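Local structure of structural protein VP1 (Trichodysplasia spinulosa-associated polyomavirus, 4U62) at residues 66-71 with 178-183; 111-116 with 252-257; 14-19 with 275-280. The protein is the major coat protein of the viral capsid, forming pentamers whose outer loops bind sialic acid, and probably takes part in attachment to host cells. All blocks are in the same frame, centred on the assembly; numbering follows the deposited sequence.

Contact 1: residues 66-71 with 178-183; sequences PTYSTA and QKLTKD
The carboxylate of Asp183 is gripped from two directions. On one side its OD1 accepts the backbone N-H of Thr70, with 3.0 Å from Thr70 N to Asp183 OD1 and an N-H...O angle of 155°; on the other its OD2 forms a salt bridge with NE of Arg32. OD1 takes the amide proton on its anti lone pair, the one facing away from OD2, so each oxygen has its own partner. Asp183 CG stands anti to the backbone N (chi1 179°), and this swings the acid alongside the backbone of Ser69 and Thr70. The short side chain of aspartate holds its carboxylate close to the main chain, where it can accept an amide proton, and its charge suits Arg32.

These residues join strand 69-74 of the jelly-roll sandwich, the fold of polyomavirus coat proteins, to the turn that follows strand 177-179, which belongs to a small separate three-stranded sheet. Leu180, at the centre of an inverse gamma turn, drives its isobutyl group toward the sandwich. Its CD2 lies 3.8 Å from CB of Tyr68, the two side chains crossing at about a right angle, and its CG lies 3.9 Å from CB of Thr70, the two side chains running antiparallel past one another. Beta-branched Thr70 suits an extended strand and divides its roles: methyl CG2 rests 3.6 Å from the carbonyl carbon of Lys182, while OG1 is hydrogen-bonded to Ser245 OG and Val244 O on strand 241-254.

Two waters bridge the segments. One donates to both Tyr68 O and Lys182 O, at 2.7 Å from each; a second links Thr70 OG1 to Leu180 O. The Tyr68 ring runs on past Leu180, and its OH is hydrogen-bonded to Trp191 O.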
loop_
_atom_site.group_PDB
_atom_site.type_symbol
_atom_site.label_atom_id
_atom_site.label_comp_id
_atom_site.label_asym_id
_atom_site.label_seq_id
_atom_site.Cartn_x
_atom_site.Cartn_y
_atom_site.Cartn_z
ATOM N N PRO A 66 22.551 -3.776 -16.236
ATOM C CA PRO A 66 21.865 -2.518 -16.583
ATOM C C PRO A 66 22.690 -1.284 -16.261
ATOM O O PRO A 66 23.387 -1.243 -15.240
ATOM C CB PRO A 66 20.613 -2.544 -15.709
ATOM C CG PRO A 66 20.373 -4.003 -15.508
ATOM C CD PRO A 66 21.730 -4.595 -15.326
ATOM N N THR A 67 22.533 -0.258 -17.075
ATOM C CA THR A 67 23.211 1.023 -16.866
ATOM C C THR A 67 22.184 2.158 -16.914
ATOM O O THR A 67 21.052 1.963 -17.348
ATOM C CB THR A 67 24.276 1.280 -17.956
ATOM O OG1 THR A 67 23.687 1.100 -19.243
ATOM C CG2 THR A 67 25.462 0.329 -17.804
ATOM N N TYR A 68 22.583 3.352 -16.488
ATOM C CA TYR A 68 21.719 4.515 -16.600
ATOM C C TYR A 68 21.574 5.005 -18.026
ATOM O O TYR A 68 22.531 4.984 -18.830
ATOM C CB TYR A 68 22.251 5.675 -15.746
ATOM C CG TYR A 68 22.195 5.375 -14.262
ATOM C CD1 TYR A 68 21.004 5.470 -13.590
ATOM C CD2 TYR A 68 23.323 5.006 -13.555
ATOM C CE1 TYR A 68 20.921 5.204 -12.221
ATOM C CE2 TYR A 68 23.260 4.731 -12.183
ATOM C CZ TYR A 68 22.055 4.797 -11.529
ATOM O OH TYR A 68 21.951 4.534 -10.170
ATOM N N SER A 69 20.372 5.457 -18.335
ATOM C CA SER A 69 20.119 6.168 -19.581
ATOM C C SER A 69 20.340 7.638 -19.264
ATOM O O SER A 69 19.965 8.108 -18.180
ATOM C CB SER A 69 18.682 5.953 -20.009
ATOM O OG SER A 69 18.462 4.599 -20.298
ATOM N N THR A 70 20.905 8.395 -20.203
ATOM C CA THR A 70 21.110 9.822 -19.965
ATOM C C THR A 70 21.240 10.569 -21.284
ATOM O O THR A 70 21.644 9.996 -22.312
ATOM C CB THR A 70 22.303 10.105 -19.016
ATOM O OG1 THR A 70 22.277 11.475 -18.596
ATOM C CG2 THR A 70 23.610 9.825 -19.709
ATOM N N ALA A 71 20.822 11.831 -21.268
ATOM C CA ALA A 71 21.038 12.747 -22.404
ATOM C C ALA A 71 21.293 14.172 -21.926
ATOM O O ALA A 71 20.778 14.587 -20.891
ATOM C CB ALA A 71 19.840 12.742 -23.328
ATOM N N GLN A 178 31.740 10.163 -9.331
ATOM C CA GLN A 178 31.733 10.380 -10.781
ATOM C C GLN A 178 30.601 11.340 -11.150
ATOM O O GLN A 178 29.860 11.828 -10.275
ATOM C CB GLN A 178 31.608 9.050 -11.562
ATOM C CG GLN A 178 32.877 8.549 -12.230
ATOM C CD GLN A 178 33.232 9.297 -13.508
ATOM O OE1 GLN A 178 32.666 10.341 -13.801
ATOM N NE2 GLN A 178 34.179 8.757 -14.275
ATOM N N LYS A 179 30.514 11.627 -12.457
ATOM C CA LYS A 179 29.430 12.398 -13.054
ATOM C C LYS A 179 28.857 11.562 -14.182
ATOM O O LYS A 179 29.607 10.957 -14.952
ATOM C CB LYS A 179 29.934 13.724 -13.638
ATOM C CG LYS A 179 30.370 14.735 -12.600
ATOM C CD LYS A 179 30.854 16.013 -13.281
ATOM C CE LYS A 179 31.573 16.909 -12.291
ATOM N NZ LYS A 179 30.582 17.743 -11.579
ATOM N N LEU A 180 27.533 11.522 -14.267
ATOM C CA LEU A 180 26.825 10.712 -15.284
ATOM C C LEU A 180 26.867 11.416 -16.628
ATOM O O LEU A 180 25.975 12.211 -16.957
ATOM C CB LEU A 180 25.398 10.423 -14.836
ATOM C CG LEU A 180 24.537 9.593 -15.799
ATOM C CD1 LEU A 180 25.244 8.293 -16.195
ATOM C CD2 LEU A 180 23.200 9.326 -15.161
ATOM N N THR A 181 27.937 11.139 -17.369
ATOM C CA THR A 181 28.235 11.851 -18.603
ATOM C C THR A 181 28.105 11.011 -19.872
ATOM O O THR A 181 28.401 11.514 -20.962
ATOM C CB THR A 181 29.672 12.403 -18.550
ATOM O OG1 THR A 181 30.580 11.342 -18.225
ATOM C CG2 THR A 181 29.791 13.500 -17.501
ATOM N N LYS A 182 27.737 9.742 -19.737
ATOM C CA LYS A 182 27.632 8.842 -20.867
ATOM C C LYS A 182 26.436 7.923 -20.711
ATOM O O LYS A 182 26.255 7.332 -19.665
ATOM C CB LYS A 182 28.897 8.007 -20.934
ATOM C CG LYS A 182 29.096 7.202 -22.190
ATOM C CD LYS A 182 30.463 6.516 -22.212
ATOM C CE LYS A 182 31.598 7.364 -21.644
ATOM N NZ LYS A 182 32.938 6.778 -21.948
ATOM N N ASP A 183 25.663 7.781 -21.787
ATOM C CA ASP A 183 24.526 6.863 -21.832
ATOM C C ASP A 183 24.998 5.412 -21.939
ATOM O O ASP A 183 25.984 5.124 -22.612
ATOM C CB ASP A 183 23.662 7.232 -23.024
ATOM C CG ASP A 183 22.456 6.330 -23.188
ATOM O OD1 ASP A 183 21.491 6.460 -22.396
ATOM O OD2 ASP A 183 22.462 5.523 -24.157
HETATM O O HOH W 1 25.173 5.286 -18.194
HETATM O O HOH W 2 24.551 12.868 -19.448
#

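Contact 2: residues 111-116 with 252-257; sequences ATKRMY and FLVGKD. With SIA (N-acetyl-alpha-neuraminic acid), chain L.
Thr112 and Lys113 press on the end of strand 241-254, whereas the polar groups of Lys256 reach the same loop through water. On the tight side Lys113 N donates to Val254 O (3.1 Å, N-H...O angle 152°). That oxygen lies 3.1 Å from CB of Thr112. With its OG1 between backbone N and carbonyl carbon (chi1 53°), Thr112 sets methyl CG2 beside the N, where it meets Leu253 CD1 at 3.6 Å. Lys113 CG sits 3.3 Å from Gly255 O, and its CD lies across Val254, 3.8 Å from CG1, lysine serving as a hydrophobic arm; Tyr116 of the second subunit packs on Lys113 and Val254.

This is the outer end of the jelly roll, where long loops form the receptor-binding surface of the pentamer. The chain leaves the strand at Gly255, its CA near Ala111 O.

On the wetter side the aliphatic chain of Lys256 lies over Ala111 and Thr112, while one water bridges Ala111 O and Lys256 N and another runs from Thr112 O to Lys256 NZ; the ammonium also bonds weakly to Ala52 O of the third subunit. Arg114 extends from the loop to the N-acetylneuraminic acid, its NH1 donating to the sugar's O9 (2.9 Å, 151°) at the guanidinium edge. Gly120 O holds Arg114 NE, while Val51 O, Lys59 O and Thr50 OG1 of the third subunit hydrogen-bond to the sugar.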
loop_
_atom_site.group_PDB
_atom_site.type_symbol
_atom_site.label_atom_id
_atom_site.label_comp_id
_atom_site.label_asym_id
_atom_site.label_seq_id
_atom_site.Cartn_x
_atom_site.Cartn_y
_atom_site.Cartn_z
ATOM N N ALA A 111 8.150 -17.215 -25.496
ATOM C CA ALA A 111 8.886 -18.457 -25.246
ATOM C C ALA A 111 9.539 -18.412 -23.872
ATOM O O ALA A 111 10.659 -17.930 -23.702
ATOM C CB ALA A 111 9.921 -18.684 -26.352
ATOM N N THR A 112 8.785 -18.862 -22.873
ATOM C CA THR A 112 9.164 -18.719 -21.468
ATOM C C THR A 112 8.847 -20.014 -20.724
ATOM O O THR A 112 8.127 -20.883 -21.240
ATOM C CB THR A 112 8.374 -17.564 -20.795
ATOM O OG1 THR A 112 6.973 -17.761 -21.007
ATOM C CG2 THR A 112 8.749 -16.217 -21.384
ATOM N N LYS A 113 9.331 -20.117 -19.492
ATOM C CA LYS A 113 8.816 -21.114 -18.559
ATOM C C LYS A 113 7.304 -20.860 -18.401
ATOM O O LYS A 113 6.821 -19.714 -18.568
ATOM C CB LYS A 113 9.499 -21.013 -17.179
ATOM C CG LYS A 113 10.771 -21.835 -17.025
ATOM C CD LYS A 113 11.328 -21.832 -15.606
ATOM C CE LYS A 113 10.533 -22.695 -14.640
ATOM N NZ LYS A 113 10.579 -24.146 -14.999
ATOM N N ARG A 114 6.551 -21.911 -18.101
ATOM C CA ARG A 114 5.108 -21.736 -17.950
ATOM C C ARG A 114 4.569 -22.385 -16.692
ATOM O O ARG A 114 5.214 -23.237 -16.069
ATOM C CB ARG A 114 4.344 -22.198 -19.215
ATOM C CG ARG A 114 4.490 -23.639 -19.576
ATOM C CD ARG A 114 3.997 -23.923 -21.004
ATOM N NE ARG A 114 2.588 -23.570 -21.187
ATOM C CZ ARG A 114 1.868 -23.803 -22.279
ATOM N NH1 ARG A 114 2.396 -24.417 -23.334
ATOM N NH2 ARG A 114 0.596 -23.435 -22.324
ATOM N N MET A 115 3.361 -21.965 -16.343
ATOM C CA MET A 115 2.663 -22.453 -15.165
ATOM C C MET A 115 2.004 -23.816 -15.384
ATOM O O MET A 115 1.728 -24.229 -16.521
ATOM C CB MET A 115 1.589 -21.437 -14.769
ATOM C CG MET A 115 2.106 -20.066 -14.375
ATOM S SD MET A 115 0.808 -19.028 -13.629
ATOM C CE MET A 115 0.744 -19.822 -12.022
ATOM N N TYR A 116 1.764 -24.509 -14.270
ATOM C CA TYR A 116 0.901 -25.711 -14.204
ATOM C C TYR A 116 1.273 -26.820 -15.188
ATOM O O TYR A 116 0.526 -27.115 -16.119
ATOM C CB TYR A 116 -0.576 -25.322 -14.347
ATOM C CG TYR A 116 -1.012 -24.315 -13.305
ATOM C CD1 TYR A 116 -0.860 -24.584 -11.944
ATOM C CD2 TYR A 116 -1.557 -23.096 -13.678
ATOM C CE1 TYR A 116 -1.256 -23.661 -10.989
ATOM C CE2 TYR A 116 -1.949 -22.165 -12.726
ATOM C CZ TYR A 116 -1.796 -22.452 -11.390
ATOM O OH TYR A 116 -2.164 -21.504 -10.441
ATOM N N PHE A 252 12.255 -9.525 -14.791
ATOM C CA PHE A 252 13.026 -10.481 -15.583
ATOM C C PHE A 252 12.106 -11.302 -16.477
ATOM O O PHE A 252 10.995 -11.670 -16.081
ATOM C CB PHE A 252 13.800 -11.440 -14.678
ATOM C CG PHE A 252 14.854 -10.763 -13.853
ATOM C CD1 PHE A 252 16.101 -10.501 -14.395
ATOM C CD2 PHE A 252 14.595 -10.384 -12.533
ATOM C CE1 PHE A 252 17.078 -9.867 -13.657
ATOM C CE2 PHE A 252 15.571 -9.751 -11.775
ATOM C CZ PHE A 252 16.805 -9.474 -12.346
ATOM N N LEU A 253 12.598 -11.578 -17.681
ATOM C CA LEU A 253 12.007 -12.566 -18.570
ATOM C C LEU A 253 12.644 -13.912 -18.237
ATOM O O LEU A 253 13.874 -14.039 -18.178
ATOM C CB LEU A 253 12.284 -12.205 -20.026
ATOM C CG LEU A 253 11.617 -13.111 -21.077
ATOM C CD1 LEU A 253 10.119 -12.882 -21.140
ATOM C CD2 LEU A 253 12.230 -12.877 -22.442
ATOM N N VAL A 254 11.807 -14.913 -17.992
ATOM C CA VAL A 254 12.272 -16.237 -17.611
ATOM C C VAL A 254 12.153 -17.183 -18.808
ATOM O O VAL A 254 11.047 -17.560 -19.198
ATOM C CB VAL A 254 11.460 -16.807 -16.438
ATOM C CG1 VAL A 254 12.040 -18.142 -16.002
ATOM C CG2 VAL A 254 11.460 -15.827 -15.265
ATOM N N GLY A 255 13.296 -17.590 -19.360
ATOM C CA GLY A 255 13.300 -18.488 -20.507
ATOM C C GLY A 255 12.896 -19.915 -20.175
ATOM O O GLY A 255 12.843 -20.299 -19.009
ATOM N N LYS A 256 12.649 -20.705 -21.223
ATOM C CA LYS A 256 12.215 -22.093 -21.089
ATOM C C LYS A 256 13.021 -22.904 -20.087
ATOM O O LYS A 256 12.468 -23.688 -19.318
ATOM C CB LYS A 256 12.321 -22.804 -22.452
ATOM C CG LYS A 256 11.419 -22.226 -23.536
ATOM C CD LYS A 256 10.203 -23.105 -23.795
ATOM C CE LYS A 256 9.172 -22.393 -24.658
ATOM N NZ LYS A 256 7.946 -23.224 -24.820
ATOM N N ASP A 257 14.334 -22.730 -20.116
ATOM C CA ASP A 257 15.225 -23.531 -19.297
ATOM C C ASP A 257 15.605 -22.840 -17.976
ATOM O O ASP A 257 16.386 -23.385 -17.200
ATOM C CB ASP A 257 16.464 -23.911 -20.118
ATOM C CG ASP A 257 16.120 -24.827 -21.279
ATOM O OD1 ASP A 257 15.368 -25.790 -21.059
ATOM O OD2 ASP A 257 16.577 -24.580 -22.408
HETATM C C1 SIA L . -1.327 -24.348 -31.294
HETATM C C2 SIA L . 0.083 -24.292 -31.854
HETATM C C3 SIA L . 0.281 -23.067 -32.733
HETATM C C4 SIA L . 0.385 -21.774 -31.932
HETATM C C5 SIA L . 1.396 -21.866 -30.789
HETATM C C6 SIA L . 1.062 -23.112 -29.958
HETATM C C7 SIA L . 1.998 -23.358 -28.778
HETATM C C8 SIA L . 1.664 -24.678 -28.065
HETATM C C9 SIA L . 2.036 -24.669 -26.588
HETATM C C10 SIA L . 2.321 -19.688 -30.044
HETATM C C11 SIA L . 2.208 -18.527 -29.077
HETATM N N5 SIA L . 1.382 -20.653 -29.960
HETATM O O1A SIA L . -2.275 -23.820 -31.925
HETATM O O1B SIA L . -1.507 -24.938 -30.206
HETATM O O2 SIA L . 0.329 -25.432 -32.703
HETATM O O4 SIA L . 0.766 -20.776 -32.875
HETATM O O6 SIA L . 1.072 -24.281 -30.804
HETATM O O7 SIA L . 3.357 -23.360 -29.207
HETATM O O8 SIA L . 0.260 -24.926 -28.139
HETATM O O9 SIA L . 1.016 -23.972 -25.851
HETATM O O10 SIA L . 3.248 -19.716 -30.855
HETATM O O HOH W 3 13.012 -19.522 -23.859
HETATM O O HOH W 4 7.222 -23.294 -21.929
#

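Contact 3: residues 14-19 with 275-280; sequences NLVTGP and KRTVRN
Leu15 and Arg276 form a non-hydrogen-bonded antiparallel pair, CA atoms 4.6 Å apart, flanked by bonds from Thr277 N to Asn14 O (2.9 Å) and from Val16 N to Lys275 O (3.0 Å). Here the first and last strands of the jelly roll, 12-29 and 260-279, lie side by side, joining the two ends of the chain in one antiparallel sheet. Leu15 and Arg276 point to the same sheet face. Bent at chi2 and chi3 (both 78°), the arginine folds its guanidinium back beneath the leucine, whose CD2 sits 3.5 Å above the plane, nearer the edge of the group than its middle. A branched apolar residue suits a flat cation face, while the N-H groups bond elsewhere: NE in a salt bridge with Glu91, NH2 to Leu13 O.

Beyond this pair Val16 CB packs against Lys275 CB at 3.7 Å, and the extended lysine chain carries NZ to a water that also binds Pro19 O. A second water donates to both Val16 O and Lys275 O where segment 14-19 bows out of the strand. Thr277, beta-branched and at home in a strand, turns its OG1 to within 3.3 Å of Val16 CG2.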
loop_
_atom_site.group_PDB
_atom_site.type_symbol
_atom_site.label_atom_id
_atom_site.label_comp_id
_atom_site.label_asym_id
_atom_site.label_seq_id
_atom_site.Cartn_x
_atom_site.Cartn_y
_atom_site.Cartn_z
ATOM N N ASN A 14 15.794 38.052 -10.744
ATOM C CA ASN A 14 14.395 37.982 -11.114
ATOM C C ASN A 14 14.134 37.121 -12.341
ATOM O O ASN A 14 15.025 36.864 -13.141
ATOM C CB ASN A 14 13.825 39.382 -11.361
ATOM C CG ASN A 14 13.807 40.244 -10.096
ATOM O OD1 ASN A 14 13.719 39.743 -8.974
ATOM N ND2 ASN A 14 13.899 41.540 -10.283
ATOM N N LEU A 15 12.886 36.705 -12.485
ATOM C CA LEU A 15 12.427 36.075 -13.720
ATOM C C LEU A 15 12.407 37.064 -14.882
ATOM O O LEU A 15 12.164 38.260 -14.694
ATOM C CB LEU A 15 11.026 35.480 -13.538
ATOM C CG LEU A 15 10.847 34.486 -12.391
ATOM C CD1 LEU A 15 9.419 33.979 -12.389
ATOM C CD2 LEU A 15 11.811 33.330 -12.548
ATOM N N VAL A 16 12.674 36.551 -16.087
ATOM C CA VAL A 16 12.511 37.312 -17.304
ATOM C C VAL A 16 11.086 37.059 -17.812
ATOM O O VAL A 16 10.652 35.921 -17.907
ATOM C CB VAL A 16 13.562 36.890 -18.357
ATOM C CG1 VAL A 16 13.321 37.592 -19.682
ATOM C CG2 VAL A 16 14.962 37.206 -17.846
ATOM N N THR A 17 10.349 38.112 -18.102
ATOM C CA THR A 17 8.971 37.928 -18.558
ATOM C C THR A 17 8.857 38.342 -20.004
ATOM O O THR A 17 9.790 38.909 -20.585
ATOM C CB THR A 17 7.970 38.749 -17.714
ATOM O OG1 THR A 17 8.430 40.096 -17.592
ATOM C CG2 THR A 17 7.813 38.128 -16.343
ATOM N N GLY A 18 7.690 38.076 -20.573
ATOM C CA GLY A 18 7.365 38.553 -21.896
ATOM C C GLY A 18 7.417 37.429 -22.901
ATOM O O GLY A 18 7.604 36.262 -22.531
ATOM N N PRO A 19 7.239 37.773 -24.188
ATOM C CA PRO A 19 7.308 36.763 -25.225
ATOM C C PRO A 19 8.639 36.029 -25.204
ATOM O O PRO A 19 9.687 36.623 -24.924
ATOM C CB PRO A 19 7.141 37.561 -26.532
ATOM C CG PRO A 19 7.306 38.991 -26.175
ATOM C CD PRO A 19 6.938 39.111 -24.729
ATOM N N LYS A 275 13.059 31.588 -18.388
ATOM C CA LYS A 275 14.292 32.354 -18.318
ATOM C C LYS A 275 14.423 32.989 -16.951
ATOM O O LYS A 275 13.485 33.646 -16.476
ATOM C CB LYS A 275 14.324 33.429 -19.361
ATOM C CG LYS A 275 14.403 32.882 -20.780
ATOM C CD LYS A 275 14.484 34.009 -21.771
ATOM C CE LYS A 275 14.550 33.516 -23.216
ATOM N NZ LYS A 275 14.560 34.648 -24.174
ATOM N N ARG A 276 15.603 32.840 -16.363
ATOM C CA ARG A 276 15.942 33.454 -15.076
ATOM C C ARG A 276 17.209 34.295 -15.194
ATOM O O ARG A 276 18.217 33.839 -15.725
ATOM C CB ARG A 276 16.169 32.354 -14.060
ATOM C CG ARG A 276 16.759 32.794 -12.721
ATOM C CD ARG A 276 15.701 33.429 -11.814
ATOM N NE ARG A 276 14.886 32.385 -11.204
ATOM C CZ ARG A 276 14.252 32.503 -10.038
ATOM N NH1 ARG A 276 13.570 31.475 -9.559
ATOM N NH2 ARG A 276 14.327 33.633 -9.364
ATOM N N THR A 277 17.151 35.502 -14.665
ATOM C CA THR A 277 18.317 36.366 -14.549
ATOM C C THR A 277 19.150 35.928 -13.341
ATOM O O THR A 277 18.603 35.591 -12.292
ATOM C CB THR A 277 17.912 37.843 -14.415
ATOM O OG1 THR A 277 17.074 38.212 -15.513
ATOM C CG2 THR A 277 19.126 38.756 -14.370
ATOM N N VAL A 278 20.479 35.899 -13.508
ATOM C CA VAL A 278 21.423 35.522 -12.461
ATOM C C VAL A 278 22.550 36.553 -12.426
ATOM O O VAL A 278 22.803 37.285 -13.408
ATOM C CB VAL A 278 22.010 34.102 -12.646
ATOM C CG1 VAL A 278 20.901 33.070 -12.717
ATOM C CG2 VAL A 278 22.886 34.022 -13.899
ATOM N N ARG A 279 23.221 36.645 -11.274
ATOM C CA ARG A 279 24.359 37.518 -11.136
ATOM C C ARG A 279 25.516 36.953 -11.964
ATOM O O ARG A 279 25.711 35.745 -12.026
ATOM C CB ARG A 279 24.792 37.604 -9.660
ATOM C CG ARG A 279 25.985 38.498 -9.349
ATOM C CD ARG A 279 25.714 39.961 -9.647
ATOM N NE ARG A 279 24.590 40.480 -8.864
ATOM C CZ ARG A 279 23.758 41.444 -9.268
ATOM N NH1 ARG A 279 23.887 42.012 -10.470
ATOM N NH2 ARG A 279 22.772 41.829 -8.462
ATOM N N ASN A 280 26.270 37.878 -12.551
ATOM C CA ASN A 280 27.527 37.596 -13.237
ATOM C C ASN A 280 28.632 38.431 -12.582
ATOM O O ASN A 280 28.563 39.666 -12.526
ATOM C CB ASN A 280 27.374 37.971 -14.708
ATOM C CG ASN A 280 28.508 37.463 -15.578
ATOM O OD1 ASN A 280 29.049 36.390 -15.344
ATOM N ND2 ASN A 280 28.843 38.223 -16.600
ATOM O OXT ASN A 280 29.617 37.893 -12.074
HETATM O O HOH W 5 14.935 39.643 -14.638
HETATM O O HOH W 6 10.686 33.588 -16.679
HETATM O O HOH W 7 12.250 36.426 -23.343
#

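The three contacts mark separate regions of one jelly-roll subunit and share its large antiparallel sheet. Contact 1 lies near the middle, its centre about 7 Å from that of the chain; contacts 2 and 3 lie on opposite sides of that centre, their own centres about 56 Å apart. Strand 241-254, which ends in contact 2, is neighbour both to strand 69-74 of contact 1 and to strand 260-279 of contact 3, so it connects all three. Contacts 1 and 2 come within about 7 Å at their nearest atoms without touching. Among the three, the sialic acid belongs to contact 2, where Arg114 and the third subunit both bind it; contact 3 stays about 41 Å from contact 2 at nearest atoms.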